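Biofilm-surface layer protein A (Bacillus subtilis, PDB 4BHU) self-polymerizes into a stable layer, resistant to strong mechanical compression, that coats the biofilm surface and makes it hydrophobic. Local coordinates at residues L8-T13 / A119-D124; F22-L27 / K90-T95; F42-G47 / Y102-E107. The protein carries 1 engineered substitution. All blocks are in the same frame, centred on the assembly; numbering follows the deposited sequence.

In the fold
The chain is an all-beta domain of the biofilm surface layer family, related to the immunoglobulin-like E-set proteins, in which a three-stranded and a five-stranded antiparallel sheet pack together. Contact 2 pairs strands within the smaller sheet and contact 3 within the larger; contact 1 brings an outer strand of each together. The centre of contact 1 lies about 12 Å from that of contact 2 and about 9 Å from that of contact 3, while contacts 2 and 3 are about 13 Å apart, centre to centre. Leu27 spans the last gap, its CD1 lying 3.4 Å from Phe104 CD2 and 3.5 Å from Leu44 CD2. Contacts 2 and 3 both fall inside the long chain loop closed by contact 1.

Contact 1: residues L8-T13 / A119-D124; sequences LFATIT and AEASID
With chi1 at 56°, Ile123 tucks CG1 between its own backbone N and carbonyl carbon, whereas Ile12 carries CG1 anti to its carbonyl carbon (chi1 -58°), and the two side chains meet at about a right angle. Ile123 CD1 rests 3.7 Å from Ile12 CG1, and the CD1 end of Ile12 continues past it to within 3.5 Å of Asp124 O. The other branch of Ile123, CG2, lies against the backbone of Ala10, 3.5 Å from Ala10 O. Farther along the seam, the methyl groups of Ala10 and Ala121 face one another, CB to CB at 3.5 Å. Ala121 CB also comes within 3.1 Å of Leu8 O, a tight fit, and Leu8 lays its CG and CD2 alongside Ala121 while its CB meets the methyl of Ala119. At this end a water joins the two backbones, accepting from Leu8 N at 3.2 Å and donating to Glu120 O at 2.7 Å.

The strands run nearly parallel, 14° apart, yet exchange no direct hydrogen bond. Phe9 and Thr11 bond through their backbones to strand 22-30, Ala119 and Ala121 to strand 100-109. The seam is therefore a contact between two separate sheets of the sandwich, joined by apolar side chains, alanines in the middle and a leucine and isoleucines toward the ends, and by one bridging water.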
loop_
_atom_site.group_PDB
_atom_site.type_symbol
_atom_site.label_atom_id
_atom_site.label_comp_id
_atom_site.label_asym_id
_atom_site.label_seq_id
_atom_site.Cartn_x
_atom_site.Cartn_y
_atom_site.Cartn_z
ATOM N N LEU I 8 26.545 -27.656 14.785
ATOM C CA LEU I 8 26.996 -28.221 13.519
ATOM C C LEU I 8 27.196 -29.706 13.684
ATOM O O LEU I 8 27.772 -30.174 14.670
ATOM C CB LEU I 8 28.294 -27.567 13.029
ATOM C CG LEU I 8 28.856 -28.183 11.733
ATOM C CD1 LEU I 8 27.950 -27.924 10.540
ATOM C CD2 LEU I 8 30.268 -27.681 11.457
ATOM N N PHE I 9 26.686 -30.446 12.719
ATOM C CA PHE I 9 26.857 -31.880 12.680
ATOM C C PHE I 9 27.748 -32.210 11.495
ATOM O O PHE I 9 27.483 -31.773 10.373
ATOM C CB PHE I 9 25.514 -32.574 12.517
ATOM C CG PHE I 9 24.552 -32.276 13.624
ATOM C CD1 PHE I 9 24.653 -32.935 14.839
ATOM C CD2 PHE I 9 23.560 -31.319 13.459
ATOM C CE1 PHE I 9 23.774 -32.657 15.866
ATOM C CE2 PHE I 9 22.678 -31.035 14.484
ATOM C CZ PHE I 9 22.786 -31.703 15.690
ATOM N N ALA I 10 28.797 -32.981 11.762
ATOM C CA ALA I 10 29.740 -33.408 10.739
ATOM C C ALA I 10 29.760 -34.926 10.713
ATOM O O ALA I 10 30.098 -35.564 11.698
ATOM C CB ALA I 10 31.129 -32.853 11.045
ATOM N N THR I 11 29.388 -35.508 9.586
ATOM C CA THR I 11 29.300 -36.951 9.504
ATOM C C THR I 11 29.772 -37.470 8.155
ATOM O O THR I 11 29.462 -36.904 7.110
ATOM C CB THR I 11 27.851 -37.432 9.746
ATOM O OG1 THR I 11 27.447 -37.087 11.080
ATOM C CG2 THR I 11 27.739 -38.939 9.552
ATOM N N ILE I 12 30.524 -38.564 8.191
ATOM C CA ILE I 12 30.883 -39.285 6.985
ATOM C C ILE I 12 29.734 -40.232 6.679
ATOM O O ILE I 12 29.439 -41.114 7.474
ATOM C CB ILE I 12 32.189 -40.093 7.174
ATOM C CG1 ILE I 12 33.346 -39.162 7.568
ATOM C CG2 ILE I 12 32.501 -40.874 5.909
ATOM C CD1 ILE I 12 34.652 -39.906 7.977
ATOM N N THR I 13 29.093 -40.055 5.529
ATOM C CA THR I 13 27.855 -40.766 5.229
ATOM C C THR I 13 27.994 -41.855 4.176
ATOM O O THR I 13 27.073 -42.650 3.986
ATOM C CB THR I 13 26.765 -39.792 4.744
ATOM O OG1 THR I 13 27.185 -39.185 3.520
ATOM C CG2 THR I 13 26.499 -38.713 5.796
ATOM N N ALA I 119 29.899 -22.511 15.208
ATOM C CA ALA I 119 29.716 -23.909 15.627
ATOM C C ALA I 119 30.778 -24.814 14.980
ATOM O O ALA I 119 31.361 -24.446 13.955
ATOM C CB ALA I 119 28.337 -24.394 15.273
ATOM N N GLU I 120 30.996 -25.987 15.579
ATOM C CA GLU I 120 32.053 -26.926 15.180
ATOM C C GLU I 120 31.636 -28.366 15.316
ATOM O O GLU I 120 30.839 -28.714 16.180
ATOM C CB GLU I 120 33.264 -26.798 16.092
ATOM C CG GLU I 120 34.273 -25.766 15.724
ATOM C CD GLU I 120 35.465 -25.838 16.661
ATOM O OE1 GLU I 120 35.549 -26.838 17.411
ATOM O OE2 GLU I 120 36.296 -24.903 16.664
ATOM N N ALA I 121 32.221 -29.216 14.483
ATOM C CA ALA I 121 32.036 -30.648 14.612
ATOM C C ALA I 121 33.172 -31.336 13.863
ATOM O O ALA I 121 33.675 -30.800 12.878
ATOM C CB ALA I 121 30.698 -31.077 14.058
ATOM N N SER I 122 33.562 -32.522 14.333
ATOM C CA SER I 122 34.725 -33.233 13.787
ATOM C C SER I 122 34.343 -34.583 13.230
ATOM O O SER I 122 33.329 -35.154 13.628
ATOM C CB SER I 122 35.773 -33.439 14.883
ATOM O OG SER I 122 36.407 -32.219 15.206
ATOM N N ILE I 123 35.150 -35.084 12.299
ATOM C CA ILE I 123 35.061 -36.477 11.855
ATOM C C ILE I 123 36.409 -37.211 12.035
ATOM O O ILE I 123 37.480 -36.595 12.010
ATOM C CB ILE I 123 34.640 -36.616 10.373
ATOM C CG1 ILE I 123 35.596 -35.839 9.474
ATOM C CG2 ILE I 123 33.198 -36.170 10.167
ATOM C CD1 ILE I 123 35.320 -36.017 7.993
ATOM N N ASP I 124 36.333 -38.526 12.221
ATOM C CA ASP I 124 37.517 -39.375 12.315
ATOM C C ASP I 124 37.717 -40.094 10.983
ATOM O O ASP I 124 36.847 -40.849 10.546
ATOM C CB ASP I 124 37.332 -40.426 13.419
ATOM C CG ASP I 124 37.313 -39.827 14.813
ATOM O OD1 ASP I 124 38.032 -38.844 15.065
ATOM O OD2 ASP I 124 36.567 -40.351 15.670
HETATM O O HOH W 1 28.523 -27.811 17.347
#

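Contact 2: residues F22-L27 / K90-T95; sequences FSDIEL and KLNNKT
Backbone hydrogen bonds join Ser23 with Lys94 and Ile25 with Leu91, two antiparallel hydrogen-bonded pairs. Ser23 N donates to Lys94 O and Lys94 N donates to Ser23 O, both at 2.9 Å. Between the two pairs the register slips by one residue: Asn93, in a left-handed backbone conformation, and Lys94 together face Ser23 in a G1 beta bulge. Asp24 bonds to the bulge: its CG, anti to the carbonyl carbon (chi1 -51°), brings OD1 2.8 Å from Asn93 N, in a nearly straight bond of 174° that meets OD1 almost along its C-O axis. The bulge N-H is thus held by a side chain in place of a backbone carbonyl. A CA-H...O contact supplements the bonds, Phe22 CA lying 3.1 Å from Lys94 O.

Charge plays a lesser part. Glu26 and Lys90, both extended beyond CG, lie side by side, but the salt bridge from Glu26 OE2 to Lys90 NZ is long, at 4.0 Å.

Apolar contacts gather on the face of Ile25 and Leu91, where Ile25 CD1 lies 4.1 Å from Leu91 CB and the Ile25 side chain crosses the bent Lys94 chain at about a right angle, CD1 3.9 Å from Lys94 CG. On the opposite face, with Thr95, the Phe22 ring lies beside the Asn93 amide, planes 36° apart, and Phe22 CE2 is 3.8 Å from Thr95 OG1.

Lys94 NZ leads away to a salt bridge with Asp54. Strand 22-30 is central in its three-stranded sheet, with strand 7-12 on its other side, bonded through Glu26 and Asp24; buried Leu27 packs against Ala10 there.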
loop_
_atom_site.group_PDB
_atom_site.type_symbol
_atom_site.label_atom_id
_atom_site.label_comp_id
_atom_site.label_asym_id
_atom_site.label_seq_id
_atom_site.Cartn_x
_atom_site.Cartn_y
_atom_site.Cartn_z
ATOM N N PHE I 22 37.090 -43.246 -1.442
ATOM C CA PHE I 22 35.976 -42.397 -1.868
ATOM C C PHE I 22 34.783 -42.536 -0.920
ATOM O O PHE I 22 34.409 -43.647 -0.524
ATOM C CB PHE I 22 35.520 -42.751 -3.278
ATOM C CG PHE I 22 36.611 -42.705 -4.300
ATOM C CD1 PHE I 22 37.369 -43.837 -4.574
ATOM C CD2 PHE I 22 36.877 -41.537 -5.001
ATOM C CE1 PHE I 22 38.375 -43.802 -5.522
ATOM C CE2 PHE I 22 37.886 -41.498 -5.951
ATOM C CZ PHE I 22 38.633 -42.633 -6.209
ATOM N N SER I 23 34.181 -41.406 -0.560
ATOM C CA SER I 23 33.045 -41.410 0.357
ATOM C C SER I 23 32.281 -40.088 0.236
ATOM O O SER I 23 32.512 -39.319 -0.700
ATOM C CB SER I 23 33.527 -41.638 1.793
ATOM O OG SER I 23 32.447 -41.933 2.672
ATOM N N ASP I 24 31.360 -39.848 1.168
ATOM C CA ASP I 24 30.568 -38.623 1.187
ATOM C C ASP I 24 30.565 -38.069 2.593
ATOM O O ASP I 24 30.603 -38.832 3.575
ATOM C CB ASP I 24 29.109 -38.867 0.783
ATOM C CG ASP I 24 28.968 -39.633 -0.518
ATOM O OD1 ASP I 24 29.421 -39.148 -1.577
ATOM O OD2 ASP I 24 28.353 -40.715 -0.481
ATOM N N ILE I 25 30.512 -36.740 2.687
ATOM C CA ILE I 25 30.448 -36.071 3.967
ATOM C C ILE I 25 29.227 -35.141 3.990
ATOM O O ILE I 25 28.850 -34.554 2.962
ATOM C CB ILE I 25 31.743 -35.273 4.272
ATOM C CG1 ILE I 25 32.983 -36.134 4.005
ATOM C CG2 ILE I 25 31.754 -34.768 5.723
ATOM C CD1 ILE I 25 33.438 -36.123 2.534
ATOM N N GLU I 26 28.606 -35.038 5.162
ATOM C CA GLU I 26 27.491 -34.114 5.356
ATOM C C GLU I 26 27.788 -33.161 6.473
ATOM O O GLU I 26 28.054 -33.573 7.615
ATOM C CB GLU I 26 26.183 -34.862 5.656
ATOM C CG GLU I 26 25.531 -35.433 4.415
ATOM C CD GLU I 26 24.106 -35.956 4.651
ATOM O OE1 GLU I 26 23.562 -35.776 5.766
ATOM O OE2 GLU I 26 23.553 -36.553 3.699
ATOM N N LEU I 27 27.730 -31.873 6.149
ATOM C CA LEU I 27 27.792 -30.843 7.164
ATOM C C LEU I 27 26.420 -30.181 7.272
ATOM O O LEU I 27 25.897 -29.624 6.289
ATOM C CB LEU I 27 28.864 -29.818 6.823
ATOM C CG LEU I 27 30.195 -30.462 6.420
ATOM C CD1 LEU I 27 31.126 -29.395 5.917
ATOM C CD2 LEU I 27 30.805 -31.208 7.595
ATOM N N LYS I 90 26.361 -30.906 1.336
ATOM C CA LYS I 90 26.747 -32.265 0.948
ATOM C C LYS I 90 28.021 -32.258 0.109
ATOM O O LYS I 90 28.029 -31.709 -0.985
ATOM C CB LYS I 90 25.639 -32.962 0.168
ATOM C CG LYS I 90 24.460 -33.443 1.022
ATOM C CD LYS I 90 23.596 -34.461 0.241
ATOM C CE LYS I 90 22.395 -34.962 1.050
ATOM N NZ LYS I 90 21.557 -35.971 0.294
ATOM N N LEU I 91 29.098 -32.826 0.656
ATOM C CA LEU I 91 30.351 -33.011 -0.084
ATOM C C LEU I 91 30.284 -34.404 -0.686
ATOM O O LEU I 91 30.385 -35.397 0.029
ATOM C CB LEU I 91 31.561 -32.876 0.838
ATOM C CG LEU I 91 31.648 -31.532 1.566
ATOM C CD1 LEU I 91 32.810 -31.490 2.548
ATOM C CD2 LEU I 91 31.729 -30.377 0.557
ATOM N N ASN I 92 30.083 -34.470 -1.993
ATOM C CA ASN I 92 29.823 -35.736 -2.672
ATOM C C ASN I 92 31.040 -36.354 -3.377
ATOM O O ASN I 92 31.828 -35.652 -4.029
ATOM C CB ASN I 92 28.711 -35.530 -3.690
ATOM C CG ASN I 92 27.384 -35.209 -3.039
ATOM O OD1 ASN I 92 27.066 -35.718 -1.965
ATOM N ND2 ASN I 92 26.608 -34.350 -3.682
ATOM N N ASN I 93 31.187 -37.674 -3.247
ATOM C CA ASN I 93 32.192 -38.393 -4.028
ATOM C C ASN I 93 33.589 -37.798 -3.823
ATOM O O ASN I 93 34.229 -37.377 -4.774
ATOM C CB ASN I 93 31.803 -38.337 -5.514
ATOM C CG ASN I 93 32.650 -39.261 -6.390
ATOM O OD1 ASN I 93 33.222 -40.246 -5.914
ATOM N ND2 ASN I 93 32.723 -38.944 -7.684
ATOM N N LYS I 94 34.039 -37.755 -2.571
ATOM C CA LYS I 94 35.328 -37.168 -2.215
ATOM C C LYS I 94 36.368 -38.238 -1.868
ATOM O O LYS I 94 36.019 -39.319 -1.404
ATOM C CB LYS I 94 35.173 -36.264 -0.987
ATOM C CG LYS I 94 34.186 -35.121 -1.151
ATOM C CD LYS I 94 34.621 -34.159 -2.233
ATOM C CE LYS I 94 33.559 -33.111 -2.497
ATOM N NZ LYS I 94 33.997 -32.165 -3.554
ATOM N N THR I 95 37.646 -37.906 -2.054
ATOM C CA THR I 95 38.742 -38.716 -1.532
ATOM C C THR I 95 39.070 -38.331 -0.093
ATOM O O THR I 95 39.527 -37.223 0.172
ATOM C CB THR I 95 40.018 -38.535 -2.383
ATOM O OG1 THR I 95 39.796 -39.051 -3.704
ATOM C CG2 THR I 95 41.202 -39.254 -1.726
HETATM O O HOH W 2 27.107 -35.970 1.085
#

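Contact 3: residues F42-G47 / Y102-E107; sequences FTLPSG and YTFRAE
Pro45 and Leu44 clasp the Phe104 ring from two directions. Pro45 CD sits over one face, 3.7 Å from the centroid of the Phe104 ring and 22° off its normal, a CH-pi contact, while Leu44 CD2 meets the ring in plane at its edge, 3.6 Å from Phe104 CD2. The proline thus touches the face with CD alone, near the rim, its side chain oblique to that of Phe104. A second, off-centre CH-pi contact joins the Phe42 ring to the methyl of Ala106, with Phe42 CD2 3.8 Å from Ala106 CB.

Beyond this centre, Pro45 CG packs against Tyr102 CB at 3.9 Å, and Ser46 O lies at the edge of the Tyr102 ring, in its plane, 3.3 Å from CE2.

Thr43 and Arg105 form the hydrogen-bonded antiparallel pair. Thr43 N donates to Arg105 O at 2.8 Å in a nearly straight bond, although the donor stands 36° out of the carbonyl plane; Arg105 N returns a bond to Thr43 O at 3.1 Å. On the polar side a water donates to Thr43 O and, at 2.7 Å, to Thr103 O, and accepts weakly from Arg105 NH1. Extended from CG to NE, the Arg105 chain then turns its guanidinium (chi4 82°), which presents an edge to the water and one face to the methyl CG2 of Thr103.

Within the five-stranded sheet, strand 39-43 is flanked on its other side by strand 72-76, where Phe42 is backbone hydrogen-bonded to Val73, and strand 100-109 by strand 119-125, where Phe104 pairs likewise with Ala121. The buried rings of Phe42 and Phe104 face the smaller sheet and both touch Leu8, Phe104 also Ala10, and Phe48 meets the Tyr102 ring edge-to-face.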
loop_
_atom_site.group_PDB
_atom_site.type_symbol
_atom_site.label_atom_id
_atom_site.label_comp_id
_atom_site.label_asym_id
_atom_site.label_seq_id
_atom_site.Cartn_x
_atom_site.Cartn_y
_atom_site.Cartn_z
ATOM N N PHE I 42 30.716 -21.840 5.668
ATOM C CA PHE I 42 31.276 -23.115 6.093
ATOM C C PHE I 42 32.769 -23.052 5.812
ATOM O O PHE I 42 33.172 -22.574 4.757
ATOM C CB PHE I 42 30.693 -24.266 5.274
ATOM C CG PHE I 42 29.299 -24.656 5.650
ATOM C CD1 PHE I 42 28.207 -23.997 5.101
ATOM C CD2 PHE I 42 29.077 -25.705 6.531
ATOM C CE1 PHE I 42 26.915 -24.374 5.433
ATOM C CE2 PHE I 42 27.790 -26.091 6.871
ATOM C CZ PHE I 42 26.704 -25.419 6.326
ATOM N N THR I 43 33.576 -23.526 6.758
ATOM C CA THR I 43 35.035 -23.596 6.598
ATOM C C THR I 43 35.468 -25.064 6.683
ATOM O O THR I 43 35.177 -25.768 7.654
ATOM C CB THR I 43 35.764 -22.778 7.675
ATOM O OG1 THR I 43 35.337 -21.415 7.598
ATOM C CG2 THR I 43 37.309 -22.836 7.472
ATOM N N LEU I 44 36.124 -25.531 5.634
ATOM C CA LEU I 44 36.550 -26.924 5.568
ATOM C C LEU I 44 38.030 -26.998 5.947
ATOM O O LEU I 44 38.791 -26.073 5.657
ATOM C CB LEU I 44 36.336 -27.477 4.158
ATOM C CG LEU I 44 34.952 -27.279 3.531
ATOM C CD1 LEU I 44 34.883 -27.951 2.164
ATOM C CD2 LEU I 44 33.858 -27.801 4.426
ATOM N N PRO I 45 38.441 -28.094 6.598
ATOM C CA PRO I 45 39.860 -28.200 6.961
ATOM C C PRO I 45 40.691 -28.714 5.786
ATOM O O PRO I 45 40.129 -29.278 4.831
ATOM C CB PRO I 45 39.836 -29.179 8.138
ATOM C CG PRO I 45 38.653 -30.064 7.857
ATOM C CD PRO I 45 37.653 -29.238 7.089
ATOM N N SER I 46 42.009 -28.504 5.826
ATOM C CA SER I 46 42.860 -28.957 4.723
ATOM C C SER I 46 42.654 -30.456 4.598
ATOM O O SER I 46 42.599 -31.159 5.602
ATOM C CB SER I 46 44.339 -28.620 4.972
ATOM O OG SER I 46 45.046 -28.550 3.739
ATOM N N GLY I 47 42.502 -30.923 3.368
ATOM C CA GLY I 47 42.112 -32.297 3.107
ATOM C C GLY I 47 40.715 -32.391 2.520
ATOM O O GLY I 47 40.380 -33.378 1.870
ATOM N N TYR I 102 39.449 -34.386 11.743
ATOM C CA TYR I 102 39.287 -33.182 10.930
ATOM C C TYR I 102 38.085 -32.375 11.413
ATOM O O TYR I 102 36.972 -32.916 11.538
ATOM C CB TYR I 102 39.084 -33.571 9.471
ATOM C CG TYR I 102 40.321 -34.159 8.839
ATOM C CD1 TYR I 102 40.664 -35.491 9.044
ATOM C CD2 TYR I 102 41.159 -33.374 8.040
ATOM C CE1 TYR I 102 41.797 -36.034 8.460
ATOM C CE2 TYR I 102 42.281 -33.904 7.448
ATOM C CZ TYR I 102 42.606 -35.231 7.666
ATOM O OH TYR I 102 43.737 -35.753 7.071
ATOM N N THR I 103 38.321 -31.092 11.674
ATOM C CA THR I 103 37.311 -30.211 12.239
ATOM C C THR I 103 36.751 -29.226 11.211
ATOM O O THR I 103 37.497 -28.531 10.508
ATOM C CB THR I 103 37.871 -29.404 13.428
ATOM O OG1 THR I 103 38.420 -30.295 14.409
ATOM C CG2 THR I 103 36.765 -28.549 14.065
ATOM N N PHE I 104 35.425 -29.186 11.150
ATOM C CA PHE I 104 34.687 -28.292 10.275
ATOM C C PHE I 104 34.042 -27.203 11.121
ATOM O O PHE I 104 33.659 -27.441 12.270
ATOM C CB PHE I 104 33.590 -29.055 9.536
ATOM C CG PHE I 104 34.105 -30.130 8.631
ATOM C CD1 PHE I 104 34.478 -31.358 9.142
ATOM C CD2 PHE I 104 34.236 -29.908 7.271
ATOM C CE1 PHE I 104 34.954 -32.350 8.309
ATOM C CE2 PHE I 104 34.714 -30.900 6.428
ATOM C CZ PHE I 104 35.076 -32.122 6.952
ATOM N N ARG I 105 33.921 -26.020 10.530
ATOM C CA ARG I 105 33.378 -24.847 11.202
ATOM C C ARG I 105 32.272 -24.258 10.333
ATOM O O ARG I 105 32.264 -24.395 9.108
ATOM C CB ARG I 105 34.475 -23.807 11.458
ATOM C CG ARG I 105 35.570 -24.317 12.383
ATOM C CD ARG I 105 36.821 -23.442 12.403
ATOM N NE ARG I 105 37.812 -23.963 13.349
ATOM C CZ ARG I 105 38.658 -24.958 13.084
ATOM N NH1 ARG I 105 38.654 -25.556 11.900
ATOM N NH2 ARG I 105 39.514 -25.367 14.009
ATOM N N ALA I 106 31.316 -23.618 10.979
ATOM C CA ALA I 106 30.234 -22.982 10.252
ATOM C C ALA I 106 29.679 -21.901 11.149
ATOM O O ALA I 106 29.563 -22.086 12.361
ATOM C CB ALA I 106 29.148 -23.999 9.880
ATOM N N GLU I 107 29.391 -20.754 10.558
ATOM C CA GLU I 107 28.816 -19.657 11.304
ATOM C C GLU I 107 27.983 -18.774 10.397
ATOM O O GLU I 107 28.174 -18.734 9.171
ATOM C CB GLU I 107 29.918 -18.819 11.941
ATOM C CG GLU I 107 30.911 -18.248 10.942
ATOM C CD GLU I 107 32.025 -17.463 11.621
ATOM O OE1 GLU I 107 32.049 -17.451 12.868
ATOM O OE2 GLU I 107 32.867 -16.862 10.917
HETATM O O HOH W 3 37.666 -26.070 9.436
#